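Local coordinates for Dbv8 protein (Nonomuraea, PDB 4MFZ) that probably transfers long aliphatic acyl groups from acyl-CoA to an amine of glycopeptide antibiotics, as a GNAT-type N-acyltransferase, at residues A[297-302]-A[309-314]. Residues are numbered along the deposited sequence; the frame is centred on the assembly and turned at random.
Sequences FVFRYN and LPQRST. With MFK (decanoyl-CoA), chain B.
Leu309 lays its CG over one face of the Phe299 ring, a CH-pi contact with CG 3.9 Å from the ring centroid and 18° off the normal. Val298 CG1 lies against the opposite face, so the ring is sandwiched between two aliphatic groups. One branch of the same leucine, CD2, reaches on to Tyr301, 3.9 Å from its CE1; the tyrosine ring comes this way because its CG is anti to the backbone N (chi1 -172°), and its hydroxyl is hydrogen-bonded to Gln304 O. At Pro310 the contact moves to the rim of the phenylalanine: Pro310 CG sits in the ring plane, 3.9 Å from Phe299 CD1, while Pro310 O approaches the edge at 3.3 Å from Phe299 CE1. The end of helix 291-299, where Arg300 takes positive phi, packs here against the loop leading into helix 314-324, in the GNAT-like C-terminal domain beside the decanoyl-CoA. Further along, Ser313 is the N-cap of helix 314-324: its OG caps a backbone N of the helix and also donates to adenine N3 at 2.8 Å. That bond meets the base at its edge, whereas Val298 CG1 lies off one face near the rim, 3.8 Å from adenine N1, with this methyl between Phe299 and the base. Thr314 N then points its N-H toward the 3'-phosphate oxygen OBY, although that oxygen is less surely placed.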
ATOM      1  N   PHE A 297      -2.191  13.012  -3.933  1.00 31.41           N
ATOM      2  CA  PHE A 297      -0.854  12.870  -3.396  1.00 31.23           C
ATOM      3  C   PHE A 297      -0.266  14.203  -2.938  1.00 31.05           C
ATOM      4  O   PHE A 297       0.717  14.220  -2.205  1.00 30.54           O
ATOM      5  CB  PHE A 297       0.068  12.205  -4.412  1.00 32.77           C
ATOM      6  CG  PHE A 297      -0.235  10.743  -4.658  1.00 34.93           C
ATOM      7  CD1 PHE A 297       0.367   9.746  -3.880  1.00 34.89           C
ATOM      8  CD2 PHE A 297      -1.100  10.359  -5.684  1.00 33.29           C
ATOM      9  CE1 PHE A 297       0.091   8.404  -4.114  1.00 33.74           C
ATOM     10  CE2 PHE A 297      -1.383   9.023  -5.925  1.00 34.11           C
ATOM     11  CZ  PHE A 297      -0.788   8.046  -5.136  1.00 35.54           C
ATOM     12  N   VAL A 298      -0.838  15.318  -3.380  1.00 29.12           N
ATOM     13  CA  VAL A 298      -0.337  16.612  -2.918  1.00 28.03           C
ATOM     14  C   VAL A 298      -1.121  17.101  -1.692  1.00 29.27           C
ATOM     15  O   VAL A 298      -0.536  17.720  -0.807  1.00 30.74           O
ATOM     16  CB  VAL A 298      -0.275  17.684  -4.036  1.00 26.62           C
ATOM     17  CG1 VAL A 298       0.272  19.003  -3.510  1.00 28.35           C
ATOM     18  CG2 VAL A 298       0.608  17.208  -5.178  1.00 26.37           C
ATOM     19  N   PHE A 299      -2.423  16.797  -1.624  1.00 27.95           N
ATOM     20  CA  PHE A 299      -3.275  17.311  -0.533  1.00 27.47           C
ATOM     21  C   PHE A 299      -4.024  16.264   0.266  1.00 27.23           C
ATOM     22  O   PHE A 299      -4.623  16.586   1.275  1.00 28.86           O
ATOM     23  CB  PHE A 299      -4.324  18.301  -1.052  1.00 25.71           C
ATOM     24  CG  PHE A 299      -3.757  19.503  -1.729  1.00 22.84           C
ATOM     25  CD1 PHE A 299      -3.289  20.592  -0.981  1.00 23.09           C
ATOM     26  CD2 PHE A 299      -3.732  19.573  -3.117  1.00 22.10           C
ATOM     27  CE1 PHE A 299      -2.777  21.724  -1.620  1.00 22.36           C
ATOM     28  CE2 PHE A 299      -3.228  20.700  -3.766  1.00 23.15           C
ATOM     29  CZ  PHE A 299      -2.750  21.778  -3.013  1.00 22.83           C
ATOM     30  N   ARG A 300      -4.041  15.030  -0.216  1.00 28.85           N
ATOM     31  CA  ARG A 300      -4.827  13.957   0.394  1.00 30.29           C
ATOM     32  C   ARG A 300      -6.276  14.440   0.409  1.00 30.22           C
ATOM     33  O   ARG A 300      -7.040  14.319   1.393  1.00 29.21           O
ATOM     34  CB  ARG A 300      -4.256  13.571   1.756  1.00 29.87           C
ATOM     35  CG  ARG A 300      -3.998  12.086   1.942  1.00 33.94           C
ATOM     36  CD  ARG A 300      -3.416  11.361   0.722  1.00 33.01           C
ATOM     37  NE  ARG A 300      -1.958  11.190   0.737  1.00 32.75           N
ATOM     38  CZ  ARG A 300      -1.316  10.170   0.156  1.00 34.95           C
ATOM     39  NH1 ARG A 300      -1.993   9.210  -0.482  1.00 31.61           N
ATOM     40  NH2 ARG A 300       0.009  10.097   0.230  1.00 35.00           N
ATOM     41  N   TYR A 301      -6.607  14.993  -0.751  1.00 29.91           N
ATOM     42  CA  TYR A 301      -7.831  15.718  -1.027  1.00 30.50           C
ATOM     43  C   TYR A 301      -9.066  14.942  -0.627  1.00 32.27           C
ATOM     44  O   TYR A 301      -9.135  13.733  -0.841  1.00 30.00           O
ATOM     45  CB  TYR A 301      -7.897  15.997  -2.524  1.00 30.83           C
ATOM     46  CG  TYR A 301      -9.013  16.903  -2.903  1.00 31.66           C
ATOM     47  CD1 TYR A 301      -9.029  18.216  -2.448  1.00 31.91           C
ATOM     48  CD2 TYR A 301     -10.059  16.458  -3.711  1.00 31.04           C
ATOM     49  CE1 TYR A 301     -10.053  19.067  -2.775  1.00 32.83           C
ATOM     50  CE2 TYR A 301     -11.087  17.307  -4.047  1.00 33.16           C
ATOM     51  CZ  TYR A 301     -11.070  18.613  -3.571  1.00 33.68           C
ATOM     52  OH  TYR A 301     -12.062  19.496  -3.873  1.00 36.16           O
ATOM     53  N   ASN A 302     -10.041  15.652  -0.059  1.00 33.83           N
ATOM     54  CA  ASN A 302     -11.325  15.057   0.289  1.00 34.89           C
ATOM     55  C   ASN A 302     -12.541  15.935  -0.075  1.00 33.25           C
ATOM     56  O   ASN A 302     -13.426  16.118   0.733  1.00 32.87           O
ATOM     57  CB  ASN A 302     -11.334  14.657   1.776  1.00 36.04           C
ATOM     58  CG  ASN A 302     -12.462  13.688   2.127  1.00 38.64           C
ATOM     59  OD1 ASN A 302     -12.901  12.869   1.300  1.00 40.91           O
ATOM     60  ND2 ASN A 302     -12.929  13.770   3.364  1.00 36.05           N
ATOM     61  N   LEU A 309      -7.653  24.914   0.387  1.00 34.39           N
ATOM     62  CA  LEU A 309      -6.440  24.064   0.485  1.00 32.84           C
ATOM     63  C   LEU A 309      -5.193  24.842   0.946  1.00 31.98           C
ATOM     64  O   LEU A 309      -5.090  26.049   0.705  1.00 29.96           O
ATOM     65  CB  LEU A 309      -6.143  23.353  -0.838  1.00 30.86           C
ATOM     66  CG  LEU A 309      -6.765  22.000  -1.210  1.00 31.38           C
ATOM     67  CD1 LEU A 309      -7.366  21.231  -0.032  1.00 28.85           C
ATOM     68  CD2 LEU A 309      -7.771  22.160  -2.336  1.00 31.02           C
ATOM     69  N   PRO A 310      -4.243  24.152   1.621  1.00 32.39           N
ATOM     70  CA  PRO A 310      -3.005  24.858   1.991  1.00 31.96           C
ATOM     71  C   PRO A 310      -2.220  25.337   0.758  1.00 31.57           C
ATOM     72  O   PRO A 310      -2.248  24.683  -0.297  1.00 30.54           O
ATOM     73  CB  PRO A 310      -2.215  23.813   2.788  1.00 31.21           C
ATOM     74  CG  PRO A 310      -2.831  22.498   2.426  1.00 30.71           C
ATOM     75  CD  PRO A 310      -4.279  22.780   2.163  1.00 30.65           C
ATOM     76  N   GLN A 311      -1.563  26.487   0.889  1.00 28.72           N
ATOM     77  CA  GLN A 311      -0.845  27.095  -0.225  1.00 29.91           C
ATOM     78  C   GLN A 311       0.581  27.503   0.173  1.00 31.23           C
ATOM     79  O   GLN A 311       1.013  28.604  -0.166  1.00 33.54           O
ATOM     80  CB  GLN A 311      -1.595  28.332  -0.722  1.00 28.73           C
ATOM     81  CG  GLN A 311      -2.920  28.045  -1.385  1.00 31.30           C
ATOM     82  CD  GLN A 311      -2.738  27.455  -2.768  1.00 32.32           C
ATOM     83  OE1 GLN A 311      -2.700  26.226  -2.939  1.00 33.21           O
ATOM     84  NE2 GLN A 311      -2.606  28.322  -3.759  1.00 28.74           N
ATOM     85  N   ARG A 312       1.296  26.634   0.891  1.00 30.12           N
ATOM     86  CA  ARG A 312       2.698  26.883   1.278  1.00 32.22           C
ATOM     87  C   ARG A 312       3.744  26.606   0.192  1.00 30.33           C
ATOM     88  O   ARG A 312       4.532  27.475  -0.145  1.00 31.41           O
ATOM     89  CB  ARG A 312       3.075  26.072   2.516  1.00 35.05           C
ATOM     90  CG  ARG A 312       2.667  26.713   3.816  1.00 40.67           C
ATOM     91  CD  ARG A 312       3.574  27.888   4.157  1.00 43.18           C
ATOM     92  NE  ARG A 312       3.197  28.418   5.464  1.00 48.45           N
ATOM     93  CZ  ARG A 312       3.688  27.989   6.623  1.00 50.38           C
ATOM     94  NH1 ARG A 312       4.613  27.032   6.657  1.00 49.32           N
ATOM     95  NH2 ARG A 312       3.250  28.531   7.749  1.00 52.60           N
ATOM     96  N   SER A 313       3.785  25.385  -0.329  1.00 28.02           N
ATOM     97  CA  SER A 313       4.857  25.025  -1.259  1.00 25.82           C
ATOM     98  C   SER A 313       4.535  25.512  -2.659  1.00 25.50           C
ATOM     99  O   SER A 313       3.376  25.790  -2.982  1.00 24.17           O
ATOM    100  CB  SER A 313       5.108  23.513  -1.250  1.00 25.09           C
ATOM    101  OG  SER A 313       4.146  22.817  -2.036  1.00 24.53           O
ATOM    102  N   THR A 314       5.563  25.625  -3.494  1.00 25.53           N
ATOM    103  CA  THR A 314       5.335  26.069  -4.854  1.00 24.76           C
ATOM    104  C   THR A 314       4.502  25.040  -5.596  1.00 23.87           C
ATOM    105  O   THR A 314       3.738  25.413  -6.460  1.00 25.46           O
ATOM    106  CB  THR A 314       6.618  26.441  -5.651  1.00 26.02           C
ATOM    107  OG1 THR A 314       6.850  25.489  -6.680  1.00 29.13           O
ATOM    108  CG2 THR A 314       7.856  26.596  -4.774  1.00 24.24           C
TER
HETATM  109  CCG MFK B 401      11.350  11.576  -9.473  1.00 32.88           C
HETATM  110  CCF MFK B 401      11.828  10.398 -10.319  1.00 29.78           C
HETATM  111  CCE MFK B 401      10.947   9.197 -10.049  1.00 30.49           C
HETATM  112  CCD MFK B 401       9.694   9.332 -10.878  1.00 30.34           C
HETATM  113  CCC MFK B 401       9.097   7.951 -11.057  1.00 31.00           C
HETATM  114  CCB MFK B 401       7.745   7.883 -10.390  1.00 32.49           C
HETATM  115  CCA MFK B 401       7.052   6.629 -10.892  1.00 32.85           C
HETATM  116  CBZ MFK B 401       6.882   5.684  -9.713  1.00 34.06           C
HETATM  117  CAK MFK B 401       5.409   5.556  -9.377  1.00 34.56           C
HETATM  118  CAJ MFK B 401       5.151   6.092  -7.961  1.00 37.43           C
HETATM  119  OAL MFK B 401       5.982   5.976  -7.055  1.00 37.79           O
HETATM  120  SAI MFK B 401       3.577   6.837  -7.774  1.00 37.26           S
HETATM  121  CAH MFK B 401       3.624   7.445  -6.035  1.00 33.32           C
HETATM  122  CAG MFK B 401       4.521   8.676  -5.867  1.00 28.97           C
HETATM  123  NAF MFK B 401       4.539   8.992  -4.429  1.00 26.87           N
HETATM  124  CAE MFK B 401       4.117  10.168  -3.931  1.00 24.85           C
HETATM  125  OAM MFK B 401       3.725  11.108  -4.619  1.00 23.42           O
HETATM  126  CAD MFK B 401       4.204  10.289  -2.395  1.00 23.86           C
HETATM  127  CAC MFK B 401       3.931  11.743  -1.964  1.00 22.26           C
HETATM  128  NAB MFK B 401       4.877  12.671  -2.618  1.00 21.36           N
HETATM  129  CAA MFK B 401       5.963  13.070  -1.939  1.00 22.06           C
HETATM  130  OAO MFK B 401       6.211  12.689  -0.785  1.00 23.29           O
HETATM  131  CAN MFK B 401       6.886  14.073  -2.646  1.00 20.31           C
HETATM  132  OAU MFK B 401       6.243  14.632  -3.815  1.00 21.40           O
HETATM  133  CAP MFK B 401       8.268  13.484  -3.007  1.00 20.13           C
HETATM  134  CAR MFK B 401       8.085  12.263  -3.896  1.00 20.97           C
HETATM  135  CAS MFK B 401       9.071  13.063  -1.780  1.00 20.17           C
HETATM  136  CAQ MFK B 401       9.068  14.537  -3.769  1.00 19.60           C
HETATM  137  OAT MFK B 401       9.205  15.663  -2.930  1.00 18.74           O
HETATM  138  PAV MFK B 401      10.482  16.645  -2.999  1.00 19.65           P
HETATM  139  OAX MFK B 401      11.740  15.886  -2.920  1.00 18.77           O
HETATM  140  OAW MFK B 401      10.250  17.756  -2.030  1.00 20.57           O
HETATM  141  OAY MFK B 401      10.250  17.154  -4.509  1.00 19.61           O
HETATM  142  PAZ MFK B 401      10.851  18.472  -5.200  1.00 20.18           P
HETATM  143  OBA MFK B 401      10.655  18.249  -6.749  1.00 19.05           O
HETATM  144  OBB MFK B 401      12.268  18.736  -4.872  1.00 19.51           O
HETATM  145  O5' MFK B 401       9.783  19.638  -4.894  1.00 20.58           O
HETATM  146  C5' MFK B 401       9.909  20.956  -5.379  1.00 20.92           C
HETATM  147  C4' MFK B 401       8.752  21.772  -4.790  1.00 22.31           C
HETATM  148  O4' MFK B 401       7.454  21.062  -4.732  1.00 23.10           O
HETATM  149  C3' MFK B 401       9.026  22.144  -3.353  1.00 22.64           C
HETATM  150  O3' MFK B 401       8.379  23.393  -3.109  1.00 23.59           O
HETATM  151  PBV MFK B 401       9.193  24.548  -2.313  1.00 26.12           P
HETATM  152  OBW MFK B 401       9.196  23.991  -0.830  1.00 29.55           O
HETATM  153  OBY MFK B 401       8.233  25.853  -2.435  1.00 26.25           O
HETATM  154  OBX MFK B 401      10.583  24.748  -2.714  1.00 26.69           O
HETATM  155  C2' MFK B 401       8.329  21.002  -2.608  1.00 23.29           C
HETATM  156  O2' MFK B 401       8.043  21.293  -1.254  1.00 24.14           O
HETATM  157  C1' MFK B 401       7.043  20.876  -3.369  1.00 22.92           C
HETATM  158  N9  MFK B 401       6.448  19.524  -3.201  1.00 22.79           N
HETATM  159  C8  MFK B 401       6.872  18.392  -3.776  1.00 22.94           C
HETATM  160  N7  MFK B 401       6.060  17.403  -3.377  1.00 22.98           N
HETATM  161  C5  MFK B 401       5.102  17.935  -2.601  1.00 23.94           C
HETATM  162  C4  MFK B 401       5.356  19.244  -2.499  1.00 22.99           C
HETATM  163  N3  MFK B 401       4.531  20.044  -1.807  1.00 24.97           N
HETATM  164  C2  MFK B 401       3.372  19.568  -1.009  1.00 23.35           C
HETATM  165  N1  MFK B 401       3.204  18.113  -1.197  1.00 24.96           N
HETATM  166  C6  MFK B 401       4.043  17.398  -1.961  1.00 23.92           C
HETATM  167  N6  MFK B 401       3.835  16.091  -2.101  1.00 23.86           N